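Local coordinates for malonyl CoA-acyl carrier protein transacylase (Burkholderia pseudomallei, PDB 3G87) that probably transfers the malonyl group of malonyl-CoA to holo-acyl carrier protein, releasing coenzyme A, at residues Arg28-Leu32 / Tyr75-Asp80; Val69-Tyr74 / Glu273-Gly277. All coordinates share one frame; numbering follows the deposited sequence.

In the fold
Both contacts are built on helix 59-81, at consecutive parts of its length. Contact 1 sets its outer end against the 28-32 segment, at the surface, about 22 Å from the centre of the chain. Contact 2 sets the preceding turns against the loop after strand 269-273, about 12 Å from that centre. The two contact centres lie about 10 Å apart. They meet through packing: Phe29 CE1 is 3.6 Å from Leu72 O, and Lys77 CB is 3.8 Å from Leu274 CD2. Contact 2 is nearer the presumed active site. Its Asn70 side chain touches the segment around Gly90, Ser92 and Gly94, which fits the nucleophile elbow of acyltransferases.

Contact 1. Residues Arg28-Leu32 / Tyr75-Asp80; sequences RFADL and YAKCED
Arg28 grips Asp80 end-on with two nitrogens. NH1 bonds to OD2 of Asp80 at 3.0 Å, and NH2 of Arg28 bonds to OD1 of Asp80 at 2.7 Å. Both bonds are nearly straight. Each carboxylate oxygen is met on its syn side, and the guanidinium and carboxylate planes are only 18° apart. Glu79 adds a second acid. Its OE1 accepts from Arg28 NH2 at 3.1 Å, but here the bond is more bent, the approach is on the anti side, and the carboxylate is turned well away from the guanidinium plane. A water closes a small ring, accepting from Arg28 NH2 and donating to Glu79 OE1. The shared arginine probably offsets the repulsion between the two neighbouring carboxylates.

The extended Arg28 chain, CG to NE, carries the guanidinium to the acids; CG is anti to the backbone N (chi1 175°). The CB of Ala76 lies over one face of the guanidinium, 3.6 Å from NH1 of Arg28. Next to the charges sits Phe29. Its CZ is 3.5 Å from Tyr75 CB, while Glu79 OE2 meets the ring at its edge. The edge of the Tyr75 ring is directed at one face of Phe29, with centroids 6.0 Å apart and planes at 52°. Arg28 CG lies over the other face, toward the rim. Leu32 then puts CD2 3.4 Å from Tyr75 CE2.

Phe29 occupies the break between helix 25-28 and helix 30-40, at the N-cap position of the latter. Leu72 and Phe107 extend the apolar layer inward. The whole is a surface helix-helix contact: a salt-bridge network of Arg28, Glu79 and Asp80 beside an edge-to-face aromatic pair, joining the N-terminal helices to helix 59-81.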
loop_
_atom_site.group_PDB
_atom_site.type_symbol
_atom_site.label_atom_id
_atom_site.label_comp_id
_atom_site.label_asym_id
_atom_site.label_seq_id
_atom_site.Cartn_x
_atom_site.Cartn_y
_atom_site.Cartn_z
ATOM N N ARG A 28 -21.075 9.905 8.787
ATOM C CA ARG A 28 -21.724 9.992 7.489
ATOM C C ARG A 28 -22.056 8.611 6.976
ATOM O O ARG A 28 -23.149 8.407 6.438
ATOM C CB ARG A 28 -20.849 10.725 6.462
ATOM C CG ARG A 28 -21.449 10.722 5.038
ATOM C CD ARG A 28 -20.492 11.435 4.032
ATOM N NE ARG A 28 -21.066 11.403 2.689
ATOM C CZ ARG A 28 -20.662 12.147 1.666
ATOM N NH1 ARG A 28 -19.643 12.989 1.819
ATOM N NH2 ARG A 28 -21.291 12.054 0.488
ATOM N N PHE A 29 -21.132 7.667 7.168
ATOM C CA PHE A 29 -21.288 6.285 6.692
ATOM C C PHE A 29 -21.550 5.374 7.878
ATOM O O PHE A 29 -20.931 4.330 8.042
ATOM C CB PHE A 29 -20.067 5.844 5.849
ATOM C CG PHE A 29 -20.009 6.532 4.501
ATOM C CD1 PHE A 29 -19.112 7.543 4.258
ATOM C CD2 PHE A 29 -20.930 6.218 3.491
ATOM C CE1 PHE A 29 -19.080 8.214 3.001
ATOM C CE2 PHE A 29 -20.927 6.909 2.270
ATOM C CZ PHE A 29 -20.002 7.905 2.033
ATOM N N ALA A 30 -22.516 5.779 8.691
ATOM C CA ALA A 30 -22.763 5.157 9.982
ATOM C C ALA A 30 -22.974 3.659 9.855
ATOM O O ALA A 30 -22.537 2.928 10.721
ATOM C CB ALA A 30 -23.948 5.804 10.649
ATOM N N ASP A 31 -23.647 3.207 8.794
ATOM C CA ASP A 31 -23.850 1.750 8.573
ATOM C C ASP A 31 -22.558 0.982 8.180
ATOM O O ASP A 31 -22.302 -0.080 8.725
ATOM C CB ASP A 31 -24.923 1.466 7.537
ATOM C CG ASP A 31 -26.344 1.816 8.027
ATOM O OD1 ASP A 31 -26.522 2.411 9.139
ATOM O OD2 ASP A 31 -27.291 1.517 7.251
ATOM N N LEU A 32 -21.753 1.511 7.256
ATOM C CA LEU A 32 -20.454 0.927 6.950
ATOM C C LEU A 32 -19.641 0.867 8.245
ATOM O O LEU A 32 -19.117 -0.187 8.590
ATOM C CB LEU A 32 -19.739 1.748 5.864
ATOM C CG LEU A 32 -19.945 1.298 4.412
ATOM C CD1 LEU A 32 -21.321 0.773 4.189
ATOM C CD2 LEU A 32 -19.639 2.351 3.370
ATOM N N TYR A 75 -15.993 6.418 -1.125
ATOM C CA TYR A 75 -17.444 6.646 -1.194
ATOM C C TYR A 75 -17.855 8.119 -1.112
ATOM O O TYR A 75 -18.697 8.540 -1.884
ATOM C CB TYR A 75 -18.187 5.857 -0.142
ATOM C CG TYR A 75 -18.005 4.346 -0.227
ATOM C CD1 TYR A 75 -18.217 3.629 -1.438
ATOM C CD2 TYR A 75 -17.607 3.634 0.902
ATOM C CE1 TYR A 75 -18.039 2.261 -1.491
ATOM C CE2 TYR A 75 -17.414 2.265 0.836
ATOM C CZ TYR A 75 -17.656 1.592 -0.334
ATOM O OH TYR A 75 -17.482 0.226 -0.311
ATOM N N ALA A 76 -17.242 8.910 -0.235
ATOM C CA ALA A 76 -17.544 10.342 -0.245
ATOM C C ALA A 76 -17.243 10.949 -1.632
ATOM O O ALA A 76 -18.045 11.652 -2.215
ATOM C CB ALA A 76 -16.764 11.130 0.889
ATOM N N LYS A 77 -16.047 10.695 -2.133
ATOM C CA LYS A 77 -15.670 11.181 -3.414
ATOM C C LYS A 77 -16.664 10.767 -4.495
ATOM O O LYS A 77 -17.040 11.589 -5.313
ATOM C CB LYS A 77 -14.290 10.667 -3.750
ATOM C CG LYS A 77 -13.815 11.057 -5.141
ATOM C CD LYS A 77 -13.386 12.494 -5.106
ATOM C CE LYS A 77 -12.887 12.915 -6.452
ATOM N NZ LYS A 77 -12.488 14.351 -6.293
ATOM N N CYS A 78 -17.093 9.529 -4.551
ATOM C CA CYS A 78 -17.986 9.098 -5.601
ATOM C C CYS A 78 -19.307 9.819 -5.630
ATOM O O CYS A 78 -19.739 10.264 -6.634
ATOM C CB CYS A 78 -18.210 7.590 -5.548
ATOM S SG CYS A 78 -16.875 6.603 -6.140
ATOM N N GLU A 79 -19.903 9.943 -4.471
ATOM C CA GLU A 79 -21.160 10.625 -4.276
ATOM C C GLU A 79 -21.128 12.123 -4.537
ATOM O O GLU A 79 -22.000 12.613 -5.113
ATOM C CB GLU A 79 -21.730 10.342 -2.898
ATOM C CG GLU A 79 -22.103 8.958 -2.680
ATOM C CD GLU A 79 -22.574 8.631 -1.254
ATOM O OE1 GLU A 79 -22.764 9.483 -0.396
ATOM O OE2 GLU A 79 -22.763 7.462 -0.988
ATOM N N ASP A 80 -20.107 12.809 -4.102
ATOM C CA ASP A 80 -20.079 14.223 -4.149
ATOM C C ASP A 80 -19.603 14.731 -5.483
ATOM O O ASP A 80 -20.161 15.600 -6.015
ATOM C CB ASP A 80 -19.253 14.795 -3.010
ATOM C CG ASP A 80 -19.692 14.315 -1.667
ATOM O OD1 ASP A 80 -20.778 13.820 -1.521
ATOM O OD2 ASP A 80 -18.930 14.435 -0.763
HETATM O O HOH W 1 -24.054 11.737 -0.494
#

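Contact 2. Residues Val69-Tyr74 / Glu273-Gly277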
loop_
_atom_site.group_PDB
_atom_site.type_symbol
_atom_site.label_atom_id
_atom_site.label_comp_id
_atom_site.label_asym_id
_atom_site.label_seq_id
_atom_site.Cartn_x
_atom_site.Cartn_y
_atom_site.Cartn_z
ATOM N N VAL A 69 -10.748 4.042 6.265
ATOM C CA VAL A 69 -10.628 5.436 5.895
ATOM C C VAL A 69 -10.493 5.611 4.381
ATOM O O VAL A 69 -11.211 6.462 3.770
ATOM C CB VAL A 69 -9.588 6.167 6.728
ATOM C CG1 VAL A 69 -9.388 7.597 6.218
ATOM C CG2 VAL A 69 -10.061 6.171 8.270
ATOM N N ASN A 70 -9.649 4.810 3.746
ATOM C CA ASN A 70 -9.556 4.911 2.305
ATOM C C ASN A 70 -10.935 4.671 1.684
ATOM O O ASN A 70 -11.356 5.407 0.803
ATOM C CB ASN A 70 -8.568 3.877 1.751
ATOM C CG ASN A 70 -7.140 4.197 2.073
ATOM O OD1 ASN A 70 -6.810 5.243 2.676
ATOM N ND2 ASN A 70 -6.248 3.287 1.675
ATOM N N ALA A 71 -11.625 3.616 2.092
ATOM C CA ALA A 71 -12.954 3.320 1.543
ATOM C C ALA A 71 -13.969 4.446 1.711
ATOM O O ALA A 71 -14.689 4.791 0.787
ATOM C CB ALA A 71 -13.506 2.061 2.202
ATOM N N LEU A 72 -14.084 4.981 2.911
ATOM C CA LEU A 72 -15.093 5.985 3.176
ATOM C C LEU A 72 -14.820 7.231 2.353
ATOM O O LEU A 72 -15.737 7.773 1.717
ATOM C CB LEU A 72 -15.113 6.283 4.673
ATOM C CG LEU A 72 -16.209 5.524 5.469
ATOM C CD1 LEU A 72 -16.430 4.051 5.065
ATOM C CD2 LEU A 72 -15.947 5.630 6.952
ATOM N N THR A 73 -13.554 7.646 2.320
ATOM C CA THR A 73 -13.110 8.740 1.467
ATOM C C THR A 73 -13.486 8.458 0.023
ATOM O O THR A 73 -14.032 9.338 -0.644
ATOM C CB THR A 73 -11.632 8.898 1.527
ATOM O OG1 THR A 73 -11.259 9.009 2.886
ATOM C CG2 THR A 73 -11.220 10.173 0.827
ATOM N N TYR A 74 -13.240 7.234 -0.438
ATOM C CA TYR A 74 -13.637 6.840 -1.784
ATOM C C TYR A 74 -15.172 6.967 -2.023
ATOM O O TYR A 74 -15.604 7.564 -3.008
ATOM C CB TYR A 74 -13.123 5.453 -2.051
ATOM C CG TYR A 74 -13.810 4.742 -3.192
ATOM C CD1 TYR A 74 -13.488 5.028 -4.544
ATOM C CD2 TYR A 74 -14.773 3.742 -2.929
ATOM C CE1 TYR A 74 -14.176 4.361 -5.589
ATOM C CE2 TYR A 74 -15.425 3.100 -3.957
ATOM C CZ TYR A 74 -15.127 3.401 -5.254
ATOM O OH TYR A 74 -15.788 2.732 -6.212
ATOM N N GLU A 273 -5.730 10.915 -5.085
ATOM C CA GLU A 273 -5.442 10.165 -3.895
ATOM C C GLU A 273 -6.647 10.148 -3.019
ATOM O O GLU A 273 -7.149 11.229 -2.591
ATOM C CB GLU A 273 -4.264 10.762 -3.113
ATOM C CG GLU A 273 -3.779 9.923 -1.924
ATOM C CD GLU A 273 -2.361 10.311 -1.490
ATOM O OE1 GLU A 273 -1.864 11.363 -1.972
ATOM O OE2 GLU A 273 -1.714 9.591 -0.687
ATOM N N LEU A 274 -7.128 8.929 -2.743
ATOM C CA LEU A 274 -8.295 8.800 -1.885
ATOM C C LEU A 274 -7.969 8.161 -0.508
ATOM O O LEU A 274 -7.829 6.949 -0.375
ATOM C CB LEU A 274 -9.389 8.064 -2.644
ATOM C CG LEU A 274 -9.858 8.958 -3.802
ATOM C CD1 LEU A 274 -10.787 8.225 -4.776
ATOM C CD2 LEU A 274 -10.578 10.211 -3.283
ATOM N N GLY A 275 -7.847 8.989 0.505
ATOM C CA GLY A 275 -7.521 8.505 1.838
ATOM C C GLY A 275 -6.822 9.599 2.598
ATOM O O GLY A 275 -6.720 10.714 2.078
ATOM N N HIS A 276 -6.325 9.318 3.799
ATOM C CA HIS A 276 -5.760 10.411 4.609
ATOM C C HIS A 276 -4.364 10.759 4.094
ATOM O O HIS A 276 -3.574 9.870 3.768
ATOM C CB HIS A 276 -5.714 10.047 6.127
ATOM C CG HIS A 276 -4.997 11.057 6.989
ATOM N ND1 HIS A 276 -5.592 12.226 7.449
ATOM C CD2 HIS A 276 -3.725 11.078 7.472
ATOM C CE1 HIS A 276 -4.723 12.908 8.176
ATOM N NE2 HIS A 276 -3.586 12.237 8.211
ATOM N N GLY A 277 -4.067 12.048 4.014
ATOM C CA GLY A 277 -2.717 12.535 3.679
ATOM C C GLY A 277 -2.492 12.698 2.187
ATOM O O GLY A 277 -3.393 12.427 1.379
HETATM O O HOH W 2 -6.622 6.705 4.989
#
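Leu274 meets the 69-74 part of helix 59-81 with both branches. Its CD1 reaches the edge of the Tyr74 ring, 4.2 Å from CD1 of Tyr74. Its CD2 lies at the same distance, 4.2 Å, from Thr73 CG2. The backbone of Leu274 still bonds to Met10, and its side chain also packs on Phe9 and Phe11 of strand 6-11.

Gly275 and Asn70 form the closest CA pair, their CA atoms 4.2 Å apart. Asn70 OD1 lies 3.4 Å from the CA of Gly275. With phi at 153° and psi at -174°, a side chain here would be jammed against the carbonyl O of Leu274, and a CB would also run into Asn70 OD1. Thr73 CG2 packs 3.6 Å from Gly275 N. This methyl is turned to the loop because Thr73 OG1 points back along its own helix and bonds to Val69 O. That carbonyl also accepts from Thr73 N, on the opposite face of its plane.

This is the loop at the end of outermost strand 269-273 of the parallel sheet, in the alpha/beta core of the acyltransferase domain, leading to helix 279-289.

His276 follows. Its N donates to a water at 2.9 Å, and the water donates to Asn70 OD1 at 2.7 Å. The amide of Asn70 is held at its other end too, since ND2 bonds to Pro12 O and Asn97 OD1. Val69 CG1 packs loosely against His276 CB, while the imidazole leads away toward Ala18 and Met21.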